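Local coordinates for protein exodeoxyribonuclease 10 (Escherichia coli, PDB 4FZX) that degrades single- and double-stranded DNA from the 3' end, acting as a distributive, magnesium-dependent 3'-5' exonuclease of the DEDDh (DnaQ) family, at residues N114-V125 / D139-D149; I5-I16 / S83-E91. All blocks are in the same frame, centred on the assembly; numbering follows the deposited sequence.

Contact 1: N114-V125 / D139-D149. With NA (sodium ion), chain G; nucleotides of chain A.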
# COMPACT_ATOMS: atom_id res chain seq x y z
N ASN C 114 -25.21 -4.18 13.73
CA ASN C 114 -26.06 -5.23 13.15
C ASN C 114 -27.30 -4.65 12.44
O ASN C 114 -27.56 -4.98 11.28
CB ASN C 114 -26.47 -6.26 14.22
CG ASN C 114 -26.92 -7.61 13.62
OD1 ASN C 114 -26.41 -8.06 12.60
ND2 ASN C 114 -27.82 -8.28 14.32
N MSE C 115 -28.03 -3.77 13.12
CA MSE C 115 -29.26 -3.22 12.55
C MSE C 115 -29.00 -2.16 11.48
O MSE C 115 -29.75 -2.06 10.50
CB MSE C 115 -30.21 -2.68 13.61
CG MSE C 115 -31.60 -2.28 13.04
SE MSE C 115 -32.55 -3.79 12.18
CE MSE C 115 -34.09 -2.83 11.41
N ALA C 116 -27.94 -1.38 11.65
CA ALA C 116 -27.57 -0.43 10.61
C ALA C 116 -27.27 -1.13 9.27
O ALA C 116 -27.70 -0.68 8.22
CB ALA C 116 -26.39 0.40 11.04
N LEU C 117 -26.56 -2.25 9.33
CA LEU C 117 -26.27 -3.04 8.14
C LEU C 117 -27.58 -3.56 7.55
O LEU C 117 -27.83 -3.41 6.36
CB LEU C 117 -25.38 -4.24 8.51
CG LEU C 117 -23.88 -4.30 8.21
CD1 LEU C 117 -23.37 -3.24 7.22
CD2 LEU C 117 -23.06 -4.34 9.48
N TYR C 118 -28.39 -4.20 8.38
CA TYR C 118 -29.68 -4.72 7.93
C TYR C 118 -30.50 -3.63 7.23
O TYR C 118 -31.11 -3.87 6.18
CB TYR C 118 -30.48 -5.28 9.10
CG TYR C 118 -31.74 -5.99 8.68
CD1 TYR C 118 -32.97 -5.33 8.68
CD2 TYR C 118 -31.72 -7.33 8.31
CE1 TYR C 118 -34.14 -5.98 8.32
CE2 TYR C 118 -32.89 -8.00 7.93
CZ TYR C 118 -34.09 -7.31 7.94
OH TYR C 118 -35.25 -7.96 7.56
N LYS C 119 -30.54 -2.43 7.83
CA LYS C 119 -31.28 -1.32 7.24
C LYS C 119 -30.70 -0.90 5.89
O LYS C 119 -31.41 -0.87 4.88
CB LYS C 119 -31.38 -0.14 8.22
CG LYS C 119 -31.65 1.20 7.55
CD LYS C 119 -33.07 1.71 7.85
CE LYS C 119 -33.47 2.88 6.95
NZ LYS C 119 -32.44 3.97 6.95
N THR C 120 -29.39 -0.64 5.85
CA THR C 120 -28.76 -0.14 4.63
C THR C 120 -28.74 -1.15 3.50
O THR C 120 -28.76 -0.77 2.32
CB THR C 120 -27.33 0.32 4.86
OG1 THR C 120 -27.27 1.05 6.08
CG2 THR C 120 -26.90 1.21 3.73
N ARG C 121 -28.61 -2.43 3.84
CA ARG C 121 -28.53 -3.48 2.84
C ARG C 121 -29.94 -3.84 2.38
O ARG C 121 -30.12 -4.67 1.50
CB ARG C 121 -27.82 -4.72 3.42
CG ARG C 121 -26.33 -4.55 3.66
CD ARG C 121 -25.61 -4.13 2.38
NE ARG C 121 -25.79 -5.12 1.32
CZ ARG C 121 -25.51 -4.91 0.04
NH1 ARG C 121 -25.04 -3.73 -0.35
NH2 ARG C 121 -25.71 -5.88 -0.85
N LYS C 122 -30.94 -3.23 3.01
CA LYS C 122 -32.33 -3.38 2.58
C LYS C 122 -32.74 -4.84 2.60
O LYS C 122 -33.43 -5.31 1.71
CB LYS C 122 -32.53 -2.81 1.18
CG LYS C 122 -31.85 -1.46 0.94
CD LYS C 122 -32.59 -0.32 1.63
CE LYS C 122 -32.11 1.04 1.12
NZ LYS C 122 -30.82 1.47 1.75
N LEU C 123 -32.29 -5.55 3.63
CA LEU C 123 -32.60 -6.96 3.79
C LEU C 123 -34.04 -7.17 4.25
O LEU C 123 -34.68 -6.27 4.81
CB LEU C 123 -31.62 -7.63 4.75
CG LEU C 123 -30.16 -7.57 4.31
CD1 LEU C 123 -29.25 -7.83 5.46
CD2 LEU C 123 -29.90 -8.56 3.18
N ASN C 124 -34.56 -8.35 3.99
CA ASN C 124 -35.92 -8.68 4.39
C ASN C 124 -35.93 -10.13 4.78
O ASN C 124 -35.82 -11.00 3.92
CB ASN C 124 -36.88 -8.42 3.22
CG ASN C 124 -38.35 -8.51 3.64
OD1 ASN C 124 -38.73 -8.10 4.74
ND2 ASN C 124 -39.18 -9.00 2.73
N VAL C 125 -35.84 -10.38 6.08
CA VAL C 125 -35.96 -11.74 6.59
C VAL C 125 -37.30 -11.90 7.34
O VAL C 125 -37.83 -10.95 7.90
CB VAL C 125 -34.77 -12.10 7.52
CG1 VAL C 125 -34.88 -11.39 8.87
CG2 VAL C 125 -34.63 -13.62 7.69
N ASP C 139 -32.36 -11.43 16.59
CA ASP C 139 -31.11 -10.93 16.03
C ASP C 139 -30.36 -11.99 15.22
O ASP C 139 -29.59 -11.64 14.31
CB ASP C 139 -30.21 -10.39 17.13
CG ASP C 139 -30.69 -9.05 17.69
OD1 ASP C 139 -31.80 -8.60 17.35
OD2 ASP C 139 -29.95 -8.47 18.52
N CYS C 140 -30.55 -13.27 15.55
CA CYS C 140 -29.99 -14.36 14.76
C CYS C 140 -30.51 -14.33 13.33
O CYS C 140 -29.76 -14.58 12.40
CB CYS C 140 -30.31 -15.73 15.39
SG CYS C 140 -29.23 -16.18 16.77
N TYR C 141 -31.80 -14.05 13.17
CA TYR C 141 -32.40 -13.94 11.85
C TYR C 141 -31.88 -12.75 11.06
O TYR C 141 -31.69 -12.83 9.84
CB TYR C 141 -33.93 -13.88 11.96
CG TYR C 141 -34.55 -15.25 12.05
CD1 TYR C 141 -34.79 -15.99 10.90
CD2 TYR C 141 -34.75 -15.86 13.28
CE1 TYR C 141 -35.31 -17.27 10.96
CE2 TYR C 141 -35.25 -17.16 13.36
CZ TYR C 141 -35.54 -17.85 12.18
OH TYR C 141 -36.04 -19.13 12.24
N ILE C 142 -31.60 -11.66 11.77
CA ILE C 142 -31.01 -10.47 11.15
C ILE C 142 -29.60 -10.79 10.66
O ILE C 142 -29.26 -10.55 9.51
CB ILE C 142 -30.93 -9.30 12.17
CG1 ILE C 142 -32.32 -8.91 12.67
CG2 ILE C 142 -30.22 -8.11 11.54
CD1 ILE C 142 -33.34 -8.67 11.58
N THR C 143 -28.81 -11.40 11.53
CA THR C 143 -27.41 -11.67 11.23
C THR C 143 -27.30 -12.74 10.14
O THR C 143 -26.53 -12.58 9.20
CB THR C 143 -26.65 -12.07 12.49
OG1 THR C 143 -26.80 -11.04 13.46
CG2 THR C 143 -25.15 -12.29 12.20
N ALA C 144 -28.17 -13.75 10.21
CA ALA C 144 -28.21 -14.77 9.17
C ALA C 144 -28.55 -14.15 7.82
O ALA C 144 -27.87 -14.41 6.81
CB ALA C 144 -29.22 -15.87 9.52
N ALA C 145 -29.58 -13.30 7.79
CA ALA C 145 -29.91 -12.58 6.55
C ALA C 145 -28.71 -11.77 6.05
O ALA C 145 -28.42 -11.73 4.85
CB ALA C 145 -31.14 -11.66 6.74
N LEU C 146 -28.01 -11.12 6.97
CA LEU C 146 -26.82 -10.37 6.61
C LEU C 146 -25.72 -11.28 6.05
O LEU C 146 -25.03 -10.91 5.10
CB LEU C 146 -26.30 -9.60 7.82
CG LEU C 146 -24.93 -8.94 7.64
CD1 LEU C 146 -24.94 -7.93 6.48
CD2 LEU C 146 -24.46 -8.30 8.95
N LEU C 147 -25.56 -12.46 6.63
CA LEU C 147 -24.51 -13.37 6.21
C LEU C 147 -24.81 -13.93 4.81
O LEU C 147 -23.92 -14.01 3.96
CB LEU C 147 -24.36 -14.52 7.22
CG LEU C 147 -23.56 -15.72 6.69
CD1 LEU C 147 -22.05 -15.41 6.62
CD2 LEU C 147 -23.84 -16.95 7.51
N ILE C 148 -26.07 -14.22 4.55
CA ILE C 148 -26.47 -14.71 3.24
C ILE C 148 -26.19 -13.66 2.17
O ILE C 148 -25.63 -13.96 1.11
CB ILE C 148 -27.97 -15.15 3.20
CG1 ILE C 148 -28.16 -16.43 4.00
CG2 ILE C 148 -28.44 -15.36 1.74
CD1 ILE C 148 -29.59 -16.72 4.39
N ASP C 149 -26.53 -12.41 2.49
CA ASP C 149 -26.25 -11.27 1.62
C ASP C 149 -24.74 -11.14 1.36
O ASP C 149 -24.31 -11.01 0.21
CB ASP C 149 -26.80 -9.99 2.26
CG ASP C 149 -26.47 -8.74 1.48
OD1 ASP C 149 -26.44 -8.77 0.23
OD2 ASP C 149 -26.29 -7.69 2.12
NA NA G . -28.39 -9.07 19.98
P DA A 16 -23.38 -3.51 17.38
OP1 DA A 16 -24.20 -4.34 16.47
OP2 DA A 16 -23.89 -2.26 18.02
O5' DA A 16 -22.83 -4.48 18.54
C5' DA A 16 -22.34 -5.77 18.24
C4' DA A 16 -22.00 -6.52 19.53
O4' DA A 16 -20.73 -6.02 20.04
C3' DA A 16 -23.01 -6.32 20.67
O3' DA A 16 -24.03 -7.34 20.63
C2' DA A 16 -22.13 -6.42 21.92
C1' DA A 16 -20.80 -5.85 21.43
N9 DA A 16 -20.69 -4.44 21.74
C8 DA A 16 -21.59 -3.46 21.46
N7 DA A 16 -21.25 -2.29 21.96
C5 DA A 16 -20.06 -2.54 22.59
C6 DA A 16 -19.21 -1.71 23.33
N6 DA A 16 -19.44 -0.41 23.52
N1 DA A 16 -18.12 -2.27 23.87
C2 DA A 16 -17.91 -3.59 23.68
N3 DA A 16 -18.65 -4.48 23.01
C4 DA A 16 -19.71 -3.86 22.49
O HOH W 1 -28.92 -6.90 21.32
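R121, just past helix 114-120, bends at chi2 and chi3 so that its guanidinium meets D149, whose CG swings anti to the backbone N (chi1 176°). The two planes lie 9° apart. The grip is side-on: R121 NE reaches D149 OD2 at 2.7 Å, and R121 NH2 reaches D149 OD1 at 3.2 Å, both on syn lone pairs. Beside this pair L123 spreads its methyls, CD1 over the backbone of L146 and CD2 3.5 Å from CB of D149. In the middle, I142 lays CD1 over one face of the Y118 ring, 3.9 Å from its centroid. Y118 OH accepts from V125 N, holding the chain where V125 CB packs 3.7 Å from CB of A145. N114 fits as a knob among D139, I142, T143 and L146; its ND2 bonds weakly to T143 OG1, which donates to D139 O. N114 N holds OP1 of DA16 of chain A at 2.9 Å. At one end of the apolar seam between the two segments, the paired bonds fix the rotation of both charged groups; at the other, D139 OD1 accepts from H133 ND1 and the backbone N of H134, which positions OD2 to bind a sodium ion.

Contact 2: I5-I16 / S83-E91; sequences IDTETCGLQGGI and SFDRRVLPE. With NA (sodium ion), chain G; NA (sodium ion), chain E; nucleotides of chain A.
F84, V88 and L89 press the end of helix 82-88 against strand 2-9, the central strand of the RNase H-like sheet, and against the turn that follows it. The F84 ring sits between protein and DNA: C2' of DA16 of chain A lies over the centre of one face, CG1 of V88 lies over the rim of the opposite face, and T9 OG1 meets the edge in plane. L12 approaches the same ring with CD2, 4.0 Å from CE1 of F84, and lies between the bases of DA16 and DG17 of chain A, with CD1 3.5 Å from N1 of DA16. V88 packs against the turn, its CG1 3.9 Å from CA of G14 and its CG2 against T7 CG2 and I16 CD1. L89 packs CD2 on CG2 of I5 and CD1 on CD1 of I16. Both its methyls also crowd T7 OG1, the nearer, CD1, at 3.3 Å; this buried hydroxyl has no polar partner in the model. D6 and E8 project from the other side of the strand and bind sodium. T9 N donates to O3' of DG17 of chain A. Water 3 joins G15 N to V88 O. The type I turn G11-G14 is held from the helix by R87, whose NH1 donates to L12 O at 3.2 Å: NH1 lies in the carbonyl plane of L12, and L12 O lies 2° from the guanidinium plane.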
# COMPACT_ATOMS: atom_id res chain seq x y z
N ILE C 5 -24.99 -17.46 15.84
CA ILE C 5 -25.19 -17.41 17.29
C ILE C 5 -25.44 -15.97 17.73
O ILE C 5 -24.77 -15.05 17.26
CB ILE C 5 -23.93 -17.92 18.07
CG1 ILE C 5 -23.83 -19.44 18.02
CG2 ILE C 5 -24.02 -17.52 19.56
CD1 ILE C 5 -24.29 -20.10 19.30
N ASP C 6 -26.34 -15.79 18.68
CA ASP C 6 -26.45 -14.52 19.40
C ASP C 6 -26.71 -14.74 20.88
O ASP C 6 -27.39 -15.69 21.27
CB ASP C 6 -27.54 -13.63 18.79
CG ASP C 6 -27.58 -12.23 19.43
OD1 ASP C 6 -26.70 -11.40 19.13
OD2 ASP C 6 -28.49 -11.96 20.23
N THR C 7 -26.25 -13.78 21.67
CA THR C 7 -26.27 -13.85 23.12
C THR C 7 -26.70 -12.47 23.66
O THR C 7 -26.09 -11.47 23.33
CB THR C 7 -24.83 -14.14 23.65
OG1 THR C 7 -24.42 -15.45 23.26
CG2 THR C 7 -24.79 -14.05 25.13
N GLU C 8 -27.73 -12.42 24.48
CA GLU C 8 -27.99 -11.22 25.26
C GLU C 8 -27.48 -11.44 26.68
O GLU C 8 -27.53 -12.56 27.19
CB GLU C 8 -29.48 -10.87 25.27
CG GLU C 8 -30.14 -10.81 23.88
CD GLU C 8 -29.51 -9.76 22.96
OE1 GLU C 8 -29.17 -8.65 23.43
OE2 GLU C 8 -29.38 -10.04 21.75
N THR C 9 -26.99 -10.37 27.31
CA THR C 9 -26.13 -10.46 28.48
C THR C 9 -26.54 -9.45 29.56
O THR C 9 -27.35 -8.56 29.33
CB THR C 9 -24.64 -10.20 28.11
OG1 THR C 9 -24.53 -8.94 27.46
CG2 THR C 9 -24.09 -11.31 27.19
N CYS C 10 -25.96 -9.61 30.74
CA CYS C 10 -26.16 -8.67 31.83
C CYS C 10 -25.45 -7.35 31.60
O CYS C 10 -25.61 -6.41 32.37
CB CYS C 10 -25.69 -9.29 33.14
SG CYS C 10 -26.60 -10.77 33.58
N GLY C 11 -24.64 -7.28 30.56
CA GLY C 11 -23.79 -6.12 30.33
C GLY C 11 -22.60 -6.55 29.51
O GLY C 11 -22.57 -7.65 28.99
N LEU C 12 -21.63 -5.65 29.36
CA LEU C 12 -20.59 -5.82 28.38
C LEU C 12 -19.47 -6.72 28.87
O LEU C 12 -18.69 -7.24 28.07
CB LEU C 12 -20.03 -4.47 27.95
CG LEU C 12 -20.97 -3.68 27.02
CD1 LEU C 12 -20.35 -2.34 26.63
CD2 LEU C 12 -21.32 -4.52 25.79
N GLN C 13 -19.42 -6.93 30.19
CA GLN C 13 -18.51 -7.92 30.77
C GLN C 13 -19.06 -9.35 30.76
O GLN C 13 -18.34 -10.30 31.04
CB GLN C 13 -18.11 -7.52 32.18
CG GLN C 13 -17.16 -6.33 32.21
CD GLN C 13 -17.85 -5.04 31.80
OE1 GLN C 13 -18.80 -4.59 32.44
NE2 GLN C 13 -17.37 -4.44 30.71
N GLY C 14 -20.34 -9.52 30.42
CA GLY C 14 -20.93 -10.86 30.34
C GLY C 14 -22.04 -11.14 31.34
O GLY C 14 -22.73 -10.23 31.82
N GLY C 15 -22.22 -12.42 31.65
CA GLY C 15 -23.46 -12.89 32.26
C GLY C 15 -24.55 -13.05 31.21
O GLY C 15 -24.91 -12.09 30.53
N ILE C 16 -25.06 -14.26 31.07
CA ILE C 16 -25.89 -14.61 29.93
C ILE C 16 -27.34 -14.71 30.37
O ILE C 16 -27.65 -15.41 31.34
CB ILE C 16 -25.50 -15.98 29.39
CG1 ILE C 16 -23.96 -16.09 29.33
CG2 ILE C 16 -26.19 -16.26 28.03
CD1 ILE C 16 -23.30 -15.08 28.36
N SER C 83 -15.94 -11.57 18.33
CA SER C 83 -15.12 -11.19 19.49
C SER C 83 -15.91 -11.19 20.80
O SER C 83 -15.45 -11.69 21.83
CB SER C 83 -14.58 -9.77 19.24
OG SER C 83 -13.41 -9.54 19.95
N PHE C 84 -17.07 -10.54 20.77
CA PHE C 84 -17.90 -10.42 21.95
C PHE C 84 -18.48 -11.77 22.41
O PHE C 84 -18.22 -12.20 23.53
CB PHE C 84 -19.00 -9.36 21.74
CG PHE C 84 -19.92 -9.22 22.92
CD1 PHE C 84 -19.55 -8.47 24.03
CD2 PHE C 84 -21.16 -9.85 22.93
CE1 PHE C 84 -20.40 -8.34 25.12
CE2 PHE C 84 -22.01 -9.73 24.01
CZ PHE C 84 -21.64 -8.96 25.11
N ASP C 85 -19.21 -12.46 21.54
CA ASP C 85 -19.84 -13.74 21.94
C ASP C 85 -18.82 -14.81 22.34
O ASP C 85 -19.02 -15.53 23.32
CB ASP C 85 -20.77 -14.28 20.85
CG ASP C 85 -21.76 -13.23 20.37
OD1 ASP C 85 -21.32 -12.26 19.70
OD2 ASP C 85 -22.96 -13.34 20.72
N ARG C 86 -17.71 -14.86 21.61
CA ARG C 86 -16.64 -15.80 21.93
C ARG C 86 -16.13 -15.58 23.36
O ARG C 86 -16.00 -16.52 24.12
CB ARG C 86 -15.49 -15.67 20.92
CG ARG C 86 -14.43 -16.74 21.06
CD ARG C 86 -13.11 -16.34 20.42
NE ARG C 86 -12.01 -17.08 21.02
CZ ARG C 86 -11.09 -16.56 21.82
NH1 ARG C 86 -11.08 -15.25 22.07
NH2 ARG C 86 -10.15 -17.34 22.35
N ARG C 87 -15.96 -14.32 23.74
CA ARG C 87 -15.53 -13.99 25.10
C ARG C 87 -16.54 -14.34 26.18
O ARG C 87 -16.17 -14.82 27.25
CB ARG C 87 -15.16 -12.51 25.19
CG ARG C 87 -14.81 -12.05 26.60
CD ARG C 87 -14.08 -10.69 26.58
NE ARG C 87 -14.83 -9.64 25.87
CZ ARG C 87 -15.84 -8.95 26.40
NH1 ARG C 87 -16.27 -9.21 27.63
NH2 ARG C 87 -16.41 -7.98 25.70
N VAL C 88 -17.82 -14.05 25.94
CA VAL C 88 -18.80 -14.14 27.03
C VAL C 88 -19.40 -15.54 27.15
O VAL C 88 -19.95 -15.90 28.18
CB VAL C 88 -19.91 -13.06 26.91
CG1 VAL C 88 -19.30 -11.67 26.89
CG2 VAL C 88 -20.76 -13.29 25.67
N LEU C 89 -19.26 -16.33 26.09
CA LEU C 89 -19.75 -17.70 26.08
C LEU C 89 -18.64 -18.65 26.56
O LEU C 89 -17.45 -18.35 26.42
CB LEU C 89 -20.15 -18.09 24.66
CG LEU C 89 -21.61 -18.06 24.19
CD1 LEU C 89 -22.57 -17.37 25.13
CD2 LEU C 89 -21.75 -17.53 22.76
N PRO C 90 -19.03 -19.84 27.07
CA PRO C 90 -18.07 -20.95 27.24
C PRO C 90 -17.44 -21.33 25.90
O PRO C 90 -18.01 -21.05 24.84
CB PRO C 90 -18.95 -22.12 27.73
CG PRO C 90 -20.28 -21.50 28.12
CD PRO C 90 -20.43 -20.28 27.25
N GLU C 91 -16.26 -21.94 25.95
CA GLU C 91 -15.54 -22.32 24.74
C GLU C 91 -16.42 -23.13 23.78
O GLU C 91 -17.04 -24.09 24.19
CB GLU C 91 -14.27 -23.11 25.08
CG GLU C 91 -13.43 -23.48 23.86
CD GLU C 91 -12.09 -24.12 24.23
OE1 GLU C 91 -11.82 -25.26 23.78
OE2 GLU C 91 -11.31 -23.48 24.97
NA NA G . -28.39 -9.07 19.98
NA NA E . -24.88 -9.86 19.54
P DG A 17 -25.55 -7.01 20.97
OP1 DG A 17 -26.34 -8.21 20.65
OP2 DG A 17 -25.92 -5.73 20.34
O5' DG A 17 -25.47 -6.81 22.54
C5' DG A 17 -25.18 -7.92 23.36
C4' DG A 17 -25.46 -7.63 24.82
O4' DG A 17 -24.47 -6.71 25.29
C3' DG A 17 -26.80 -6.97 25.15
O3' DG A 17 -27.76 -7.99 25.33
C2' DG A 17 -26.50 -6.26 26.47
C1' DG A 17 -25.03 -5.88 26.29
N9 DG A 17 -24.85 -4.54 25.81
C8 DG A 17 -24.84 -4.14 24.50
N7 DG A 17 -24.65 -2.86 24.36
C5 DG A 17 -24.50 -2.41 25.66
C6 DG A 17 -24.26 -1.10 26.13
O6 DG A 17 -24.11 -0.08 25.45
N1 DG A 17 -24.20 -1.06 27.53
C2 DG A 17 -24.34 -2.16 28.36
N2 DG A 17 -24.26 -1.94 29.69
N3 DG A 17 -24.58 -3.39 27.92
C4 DG A 17 -24.65 -3.42 26.57
P DA A 16 -23.38 -3.51 17.38
OP1 DA A 16 -24.20 -4.34 16.47
OP2 DA A 16 -23.89 -2.26 18.02
O5' DA A 16 -22.83 -4.48 18.54
C5' DA A 16 -22.34 -5.77 18.24
C4' DA A 16 -22.00 -6.52 19.53
O4' DA A 16 -20.73 -6.02 20.04
C3' DA A 16 -23.01 -6.32 20.67
O3' DA A 16 -24.03 -7.34 20.63
C2' DA A 16 -22.13 -6.42 21.92
C1' DA A 16 -20.80 -5.85 21.43
N9 DA A 16 -20.69 -4.44 21.74
C8 DA A 16 -21.59 -3.46 21.46
N7 DA A 16 -21.25 -2.29 21.96
C5 DA A 16 -20.06 -2.54 22.59
C6 DA A 16 -19.21 -1.71 23.33
N6 DA A 16 -19.44 -0.41 23.52
N1 DA A 16 -18.12 -2.27 23.87
C2 DA A 16 -17.91 -3.59 23.68
N3 DA A 16 -18.65 -4.48 23.01
C4 DA A 16 -19.71 -3.86 22.49
O HOH W 2 -24.43 -11.11 21.24
O HOH W 1 -28.92 -6.90 21.32
O HOH W 3 -20.32 -14.49 30.52
O HOH W 4 -22.99 -10.62 18.40
O HOH W 5 -26.02 -8.80 17.56

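Contacts 1 and 2, their centres about 20 Å apart, converge on one active site. The sodium ion of chain G is bound by D139 from contact 1 and by D6 and E8 from contact 2; D139 OD2 and E8 OE2, 3.6 Å apart, both bind it. Next to it, C140 SG packs 3.5 Å from D6 N, seating helix 136-154 on strand 2-9. The second sodium ion takes D6 and reaches D85 through waters 2 and 4, consistent with D85 being another acid of the DEDDh set. The sodiums probably occupy magnesium sites. Contact 1 binds the DA16 phosphate through N114 N, contact 2 packs on both DA16 and DG17, and OP1 of DG17 bridges the two ions.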